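Local coordinates for protein terminal uridylyltransferase 1 (Trypanosoma brucei, PDB 5HZD) that adds uridines from UTP to the 3' ends of guide RNAs, ribosomal RNAs and some mRNAs during mitochondrial RNA editing, at residues H87-Q92 / P278-I283; T121-F126 / N282-L287. One frame throughout, in Å; residues are numbered along the deposited sequence. Where two conformers were deposited one is given.

Interaction 1 of 2, residues H87-Q92 / P278-I283; sequences HRARAQ and PELYNI
Against the palm sheet, helix 80-100 meets the turn that leads into strand 285-288: Arg88, Ala89 and Gln92 take up Glu279, Leu280 and Ile283. One face of the helix turns toward 278-283, and the backbones come close because Ala89 stands at the middle, its CA 4.4 Å from the CA of Leu280. The Ala89 methyl lies 3.6 Å from Ile283 CD1, while Leu280 CD1 comes 3.6 Å from Ala89 O. Leu280 and Ile283 thus close the apolar half of the contact, which Phe126 of strand 124-129 continues from Leu280.

The polar half is built round Glu279. Its chain folds at chi2 (83°), which brings the carboxylate back alongside the helix between Arg88 and Gln92. Arg88 approaches side-on and puts both NE and NH2 on OE2, from the same face of the carboxylate. Arg88 NE to Glu279 OE2 is 2.8 Å and nearly straight, the nitrogen standing well above the carboxylate plane, and OE2 lies in the guanidinium plane although that plane is turned 66° from the carboxylate. The NH2 bond to OE2 is longer, and a water bridges the same two atoms.

Gln92 spans the join with both ends of its amide. Its NE2 gives a hydrogen bond to Glu279 OE1 at 2.9 Å, and Gln92 OE1 accepts from Leu280 N, also at 2.9 Å, the nitrogen lying close to the line of the Gln92 C=O. Glu279 OE1 has a further partner in Thr247 OG1, so helix 247-254 joins the site.

With both oxygens of Glu279 engaged, the carboxylate has little freedom to turn; the amide of Gln92 is likewise fixed by its two bonds, and the buried N-H of Leu280 is satisfied by a side chain of the helix.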
loop_
_atom_site.group_PDB
_atom_site.type_symbol
_atom_site.label_atom_id
_atom_site.label_comp_id
_atom_site.label_asym_id
_atom_site.label_seq_id
_atom_site.Cartn_x
_atom_site.Cartn_y
_atom_site.Cartn_z
ATOM N N HIS A 87 -8.854 2.668 -12.085
ATOM C CA HIS A 87 -9.176 4.032 -12.514
ATOM C C HIS A 87 -10.687 4.251 -12.571
ATOM O O HIS A 87 -11.203 5.301 -12.141
ATOM C CB HIS A 87 -8.591 4.360 -13.881
ATOM C CG HIS A 87 -7.093 4.343 -13.942
ATOM N ND1 HIS A 87 -6.418 4.624 -15.105
ATOM C CD2 HIS A 87 -6.153 4.121 -12.993
ATOM C CE1 HIS A 87 -5.116 4.551 -14.879
ATOM N NE2 HIS A 87 -4.928 4.245 -13.614
ATOM N N ARG A 88 -11.401 3.284 -13.125
ATOM C CA ARG A 88 -12.847 3.424 -13.210
ATOM C C ARG A 88 -13.466 3.407 -11.819
ATOM O O ARG A 88 -14.388 4.196 -11.521
ATOM C CB ARG A 88 -13.429 2.336 -14.093
ATOM C CG ARG A 88 -12.963 2.507 -15.531
ATOM C CD ARG A 88 -13.770 1.722 -16.542
ATOM N NE ARG A 88 -13.470 0.305 -16.461
ATOM C CZ ARG A 88 -12.466 -0.296 -17.088
ATOM N NH1 ARG A 88 -11.643 0.391 -17.888
ATOM N NH2 ARG A 88 -12.295 -1.605 -16.926
ATOM N N ALA A 89 -12.988 2.511 -10.944
ATOM C CA ALA A 89 -13.498 2.497 -9.579
ATOM C C ALA A 89 -13.296 3.830 -8.867
ATOM O O ALA A 89 -14.171 4.295 -8.132
ATOM C CB ALA A 89 -12.854 1.344 -8.763
ATOM N N ARG A 90 -12.138 4.457 -9.095
ATOM C CA ARG A 90 -11.826 5.750 -8.492
ATOM C C ARG A 90 -12.833 6.797 -8.960
ATOM O O ARG A 90 -13.337 7.564 -8.153
ATOM C CB ARG A 90 -10.407 6.214 -8.911
ATOM C CG ARG A 90 -9.899 7.433 -8.115
ATOM C CD ARG A 90 -8.843 8.235 -8.912
ATOM N NE ARG A 90 -9.480 8.672 -10.140
ATOM C CZ ARG A 90 -10.267 9.730 -10.208
ATOM N NH1 ARG A 90 -10.447 10.503 -9.120
ATOM N NH2 ARG A 90 -10.882 10.002 -11.352
ATOM N N ALA A 91 -13.109 6.839 -10.271
ATOM C CA ALA A 91 -14.062 7.813 -10.789
ATOM C C ALA A 91 -15.439 7.551 -10.225
ATOM O O ALA A 91 -16.177 8.508 -9.922
ATOM C CB ALA A 91 -14.081 7.791 -12.314
ATOM N N GLN A 92 -15.798 6.277 -10.074
ATOM C CA GLN A 92 -17.093 5.917 -9.460
ATOM C C GLN A 92 -17.188 6.432 -8.033
ATOM O O GLN A 92 -18.174 7.052 -7.638
ATOM C CB GLN A 92 -17.302 4.391 -9.526
ATOM C CG GLN A 92 -17.490 3.936 -10.960
ATOM C CD GLN A 92 -17.143 2.486 -11.205
ATOM O OE1 GLN A 92 -17.089 1.670 -10.262
ATOM N NE2 GLN A 92 -16.960 2.137 -12.466
ATOM N N PRO A 278 -20.614 -2.516 -11.273
ATOM C CA PRO A 278 -19.467 -1.637 -11.522
ATOM C C PRO A 278 -18.221 -1.971 -10.666
ATOM O O PRO A 278 -18.343 -2.534 -9.557
ATOM C CB PRO A 278 -20.002 -0.256 -11.137
ATOM C CG PRO A 278 -21.484 -0.355 -11.465
ATOM C CD PRO A 278 -21.867 -1.750 -11.055
ATOM N N GLU A 279 -17.049 -1.625 -11.189
ATOM C CA GLU A 279 -15.741 -1.946 -10.569
ATOM C C GLU A 279 -15.644 -1.693 -9.058
ATOM O O GLU A 279 -15.086 -2.513 -8.308
ATOM C CB GLU A 279 -14.617 -1.213 -11.321
ATOM C CG GLU A 279 -14.306 -1.766 -12.735
ATOM C CD GLU A 279 -15.220 -1.244 -13.847
ATOM O OE1 GLU A 279 -16.192 -0.477 -13.592
ATOM O OE2 GLU A 279 -14.991 -1.599 -15.023
ATOM N N LEU A 280 -16.185 -0.567 -8.595
ATOM C CA LEU A 280 -16.030 -0.178 -7.198
ATOM C C LEU A 280 -16.629 -1.226 -6.250
ATOM O O LEU A 280 -16.159 -1.406 -5.111
ATOM C CB LEU A 280 -16.673 1.198 -6.980
ATOM C CG LEU A 280 -16.480 1.786 -5.589
ATOM C CD1 LEU A 280 -15.006 2.128 -5.331
ATOM C CD2 LEU A 280 -17.358 3.008 -5.348
ATOM N N TYR A 281 -17.640 -1.942 -6.722
ATOM C CA TYR A 281 -18.304 -2.949 -5.880
ATOM C C TYR A 281 -17.479 -4.215 -5.745
ATOM O O TYR A 281 -17.736 -5.049 -4.875
ATOM C CB TYR A 281 -19.669 -3.342 -6.475
ATOM C CG TYR A 281 -20.700 -2.261 -6.459
ATOM C CD1 TYR A 281 -21.619 -2.160 -5.410
ATOM C CD2 TYR A 281 -20.773 -1.328 -7.483
ATOM C CE1 TYR A 281 -22.583 -1.165 -5.408
ATOM C CE2 TYR A 281 -21.735 -0.312 -7.472
ATOM C CZ TYR A 281 -22.627 -0.234 -6.439
ATOM O OH TYR A 281 -23.569 0.778 -6.492
ATOM N N ASN A 282 -16.485 -4.380 -6.602
ATOM C CA ASN A 282 -15.817 -5.653 -6.765
ATOM C C ASN A 282 -14.400 -5.678 -6.210
ATOM O O ASN A 282 -13.721 -6.703 -6.283
ATOM C CB ASN A 282 -15.751 -5.991 -8.255
ATOM C CG ASN A 282 -17.119 -6.068 -8.890
ATOM O OD1 ASN A 282 -18.100 -6.416 -8.234
ATOM N ND2 ASN A 282 -17.195 -5.756 -10.184
ATOM N N ILE A 283 -13.940 -4.555 -5.675
ATOM C CA ILE A 283 -12.580 -4.452 -5.211
ATOM C C ILE A 283 -12.493 -4.159 -3.714
ATOM O O ILE A 283 -13.305 -3.414 -3.166
ATOM C CB ILE A 283 -11.810 -3.377 -6.008
ATOM C CG1 ILE A 283 -12.407 -2.003 -5.807
ATOM C CG2 ILE A 283 -11.739 -3.737 -7.497
ATOM C CD1 ILE A 283 -11.501 -0.923 -6.372
HETATM O O HOH W 1 -13.916 -3.935 -16.003
#

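Interaction 2 of 2, residues T121-F126 / N282-L287; sequences TADIDF and NIDFDL
The backbone oxygen of Asp286 takes the shortest direct bond of the contact, 2.9 Å from Phe126 N and almost straight at 174°, and a water lies within hydrogen-bonding distance of it and of Asp125 OD1. Ile124 uses its backbone N and O on the same neighbour, N to Asp284 O and O to Asp286 N, each 3.1 Å, which sets strands 124-126 and 285-287 parallel.

On the face that carries Ile124, Phe126 and Phe285, Phe126 sends its CE2 edge toward the Phe285 ring in an offset edge-to-face pair, centroids 5.2 Å apart and planes at 68°. Phe285, its CG between the backbone N and the carbonyl carbon (chi1 67°), leads away, and Phe126 CE2 meets its near end at CB and CG.

On the opposite face Asp125 and Asp286 lie side by side, OD1 to OD2 4.1 Å, and Asp123 reaches toward the same side. A water donates to Asp123 OD2 and Asp286 OD2; Lys176 forms a salt bridge with Asp286 OD1.

By similarity, Asp123 and Asp125 bind the catalytic magnesium and Asp286 matters for activity: the carboxylate triad of the nucleotidyltransferase palm, carried by two neighbouring parallel strands and the residue just before the first.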
loop_
_atom_site.group_PDB
_atom_site.type_symbol
_atom_site.label_atom_id
_atom_site.label_comp_id
_atom_site.label_asym_id
_atom_site.label_seq_id
_atom_site.Cartn_x
_atom_site.Cartn_y
_atom_site.Cartn_z
ATOM N N THR A 121 -6.144 -7.640 -7.348
ATOM C CA THR A 121 -6.494 -8.233 -6.051
ATOM C C THR A 121 -6.008 -7.436 -4.844
ATOM O O THR A 121 -6.703 -7.354 -3.824
ATOM C CB THR A 121 -5.929 -9.652 -5.914
ATOM O OG1 THR A 121 -4.498 -9.598 -5.944
ATOM C CG2 THR A 121 -6.451 -10.553 -7.029
ATOM N N ALA A 122 -4.809 -6.851 -4.939
ATOM C CA ALA A 122 -4.257 -6.058 -3.833
ATOM C C ALA A 122 -5.238 -4.955 -3.420
ATOM O O ALA A 122 -5.898 -4.354 -4.277
ATOM C CB ALA A 122 -2.923 -5.435 -4.204
ATOM N N ASP A 123 -5.337 -4.679 -2.121
ATOM C CA ASP A 123 -6.211 -3.583 -1.677
ATOM C C ASP A 123 -5.824 -2.264 -2.361
ATOM O O ASP A 123 -4.647 -1.967 -2.527
ATOM C CB ASP A 123 -6.081 -3.364 -0.158
ATOM C CG ASP A 123 -6.667 -4.485 0.656
ATOM O OD1 ASP A 123 -7.130 -5.495 0.086
ATOM O OD2 ASP A 123 -6.639 -4.349 1.902
ATOM N N ILE A 124 -6.831 -1.457 -2.737
ATOM C CA ILE A 124 -6.592 -0.122 -3.281
ATOM C C ILE A 124 -6.830 0.853 -2.146
ATOM O O ILE A 124 -7.800 0.697 -1.417
ATOM C CB ILE A 124 -7.607 0.192 -4.420
ATOM C CG1 ILE A 124 -7.307 -0.693 -5.637
ATOM C CG2 ILE A 124 -7.602 1.691 -4.789
ATOM C CD1 ILE A 124 -5.989 -0.369 -6.382
ATOM N N ASP A 125 -5.933 1.817 -1.958
ATOM C CA ASP A 125 -6.189 2.910 -1.012
ATOM C C ASP A 125 -6.750 4.110 -1.746
ATOM O O ASP A 125 -6.222 4.519 -2.785
ATOM C CB ASP A 125 -4.897 3.346 -0.311
ATOM C CG ASP A 125 -4.452 2.346 0.732
ATOM O OD1 ASP A 125 -5.068 2.336 1.817
ATOM O OD2 ASP A 125 -3.496 1.588 0.456
ATOM N N PHE A 126 -7.821 4.685 -1.205
ATOM C CA PHE A 126 -8.399 5.891 -1.793
ATOM C C PHE A 126 -8.322 6.974 -0.739
ATOM O O PHE A 126 -8.785 6.778 0.391
ATOM C CB PHE A 126 -9.893 5.683 -2.108
ATOM C CG PHE A 126 -10.182 4.755 -3.240
ATOM C CD1 PHE A 126 -9.761 5.059 -4.529
ATOM C CD2 PHE A 126 -11.007 3.651 -3.052
ATOM C CE1 PHE A 126 -10.078 4.232 -5.608
ATOM C CE2 PHE A 126 -11.339 2.820 -4.111
ATOM C CZ PHE A 126 -10.894 3.102 -5.398
ATOM N N ASN A 282 -16.485 -4.380 -6.602
ATOM C CA ASN A 282 -15.817 -5.653 -6.765
ATOM C C ASN A 282 -14.400 -5.678 -6.210
ATOM O O ASN A 282 -13.721 -6.703 -6.283
ATOM C CB ASN A 282 -15.751 -5.991 -8.255
ATOM C CG ASN A 282 -17.119 -6.068 -8.890
ATOM O OD1 ASN A 282 -18.100 -6.416 -8.234
ATOM N ND2 ASN A 282 -17.195 -5.756 -10.184
ATOM N N ILE A 283 -13.940 -4.555 -5.675
ATOM C CA ILE A 283 -12.580 -4.452 -5.211
ATOM C C ILE A 283 -12.493 -4.159 -3.714
ATOM O O ILE A 283 -13.305 -3.414 -3.166
ATOM C CB ILE A 283 -11.810 -3.377 -6.008
ATOM C CG1 ILE A 283 -12.407 -2.003 -5.807
ATOM C CG2 ILE A 283 -11.739 -3.737 -7.497
ATOM C CD1 ILE A 283 -11.501 -0.923 -6.372
ATOM N N ASP A 284 -11.495 -4.733 -3.055
ATOM C CA ASP A 284 -11.206 -4.385 -1.673
ATOM C C ASP A 284 -10.560 -3.021 -1.650
ATOM O O ASP A 284 -9.627 -2.763 -2.427
ATOM C CB ASP A 284 -10.195 -5.373 -1.053
ATOM C CG ASP A 284 -10.750 -6.770 -0.837
ATOM O OD1 ASP A 284 -11.938 -6.948 -0.537
ATOM O OD2 ASP A 284 -9.949 -7.725 -0.934
ATOM N N PHE A 285 -11.033 -2.143 -0.776
ATOM C CA PHE A 285 -10.422 -0.812 -0.629
ATOM C C PHE A 285 -10.540 -0.245 0.756
ATOM O O PHE A 285 -11.425 -0.642 1.531
ATOM C CB PHE A 285 -10.956 0.191 -1.700
ATOM C CG PHE A 285 -12.429 0.566 -1.569
ATOM C CD1 PHE A 285 -12.849 1.529 -0.636
ATOM C CD2 PHE A 285 -13.378 0.001 -2.417
ATOM C CE1 PHE A 285 -14.191 1.903 -0.529
ATOM C CE2 PHE A 285 -14.715 0.398 -2.335
ATOM C CZ PHE A 285 -15.121 1.324 -1.375
ATOM N N ASP A 286 -9.590 0.636 1.092
ATOM C CA ASP A 286 -9.667 1.432 2.313
ATOM C C ASP A 286 -9.821 2.878 1.864
ATOM O O ASP A 286 -9.028 3.368 1.049
ATOM C CB ASP A 286 -8.389 1.359 3.148
ATOM C CG ASP A 286 -8.172 -0.002 3.792
ATOM O OD1 ASP A 286 -9.074 -0.879 3.745
ATOM O OD2 ASP A 286 -7.069 -0.182 4.355
ATOM N N LEU A 287 -10.828 3.555 2.408
ATOM C CA LEU A 287 -11.104 4.962 2.101
ATOM C C LEU A 287 -10.747 5.833 3.310
ATOM O O LEU A 287 -11.237 5.627 4.408
ATOM C CB LEU A 287 -12.589 5.082 1.707
ATOM C CG LEU A 287 -13.127 6.426 1.222
ATOM C CD1 LEU A 287 -14.484 6.223 0.607
ATOM C CD2 LEU A 287 -13.222 7.444 2.359
HETATM O O HOH W 2 -9.637 -6.515 -4.652
HETATM O O HOH W 3 -8.474 -4.466 -4.476
HETATM O O HOH W 4 -5.714 -2.338 3.567
HETATM O O HOH W 5 -6.963 4.786 2.505
#

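Overall arrangement
From the N terminus, the chain runs through helix 80-100, whose 87-92 turn opens interaction 1, and then along strand 105-109 to the 121-126 segment that opens interaction 2. It next passes through strands 164-167 and 174-177 and the separate four-stranded sheet, with helix 247-254 ahead of its last strand, before returning through 278-287, where both loops close. The two loops cross: interaction 2 opens after interaction 1 and closes a few residues later, and the closing segments share Asn282 and Ile283. One short run therefore meets helix 80-100 first and the palm strand 124-129 next. Leu280 packs on Phe126 and Phe285, joining the helix layer to the catalytic sheet.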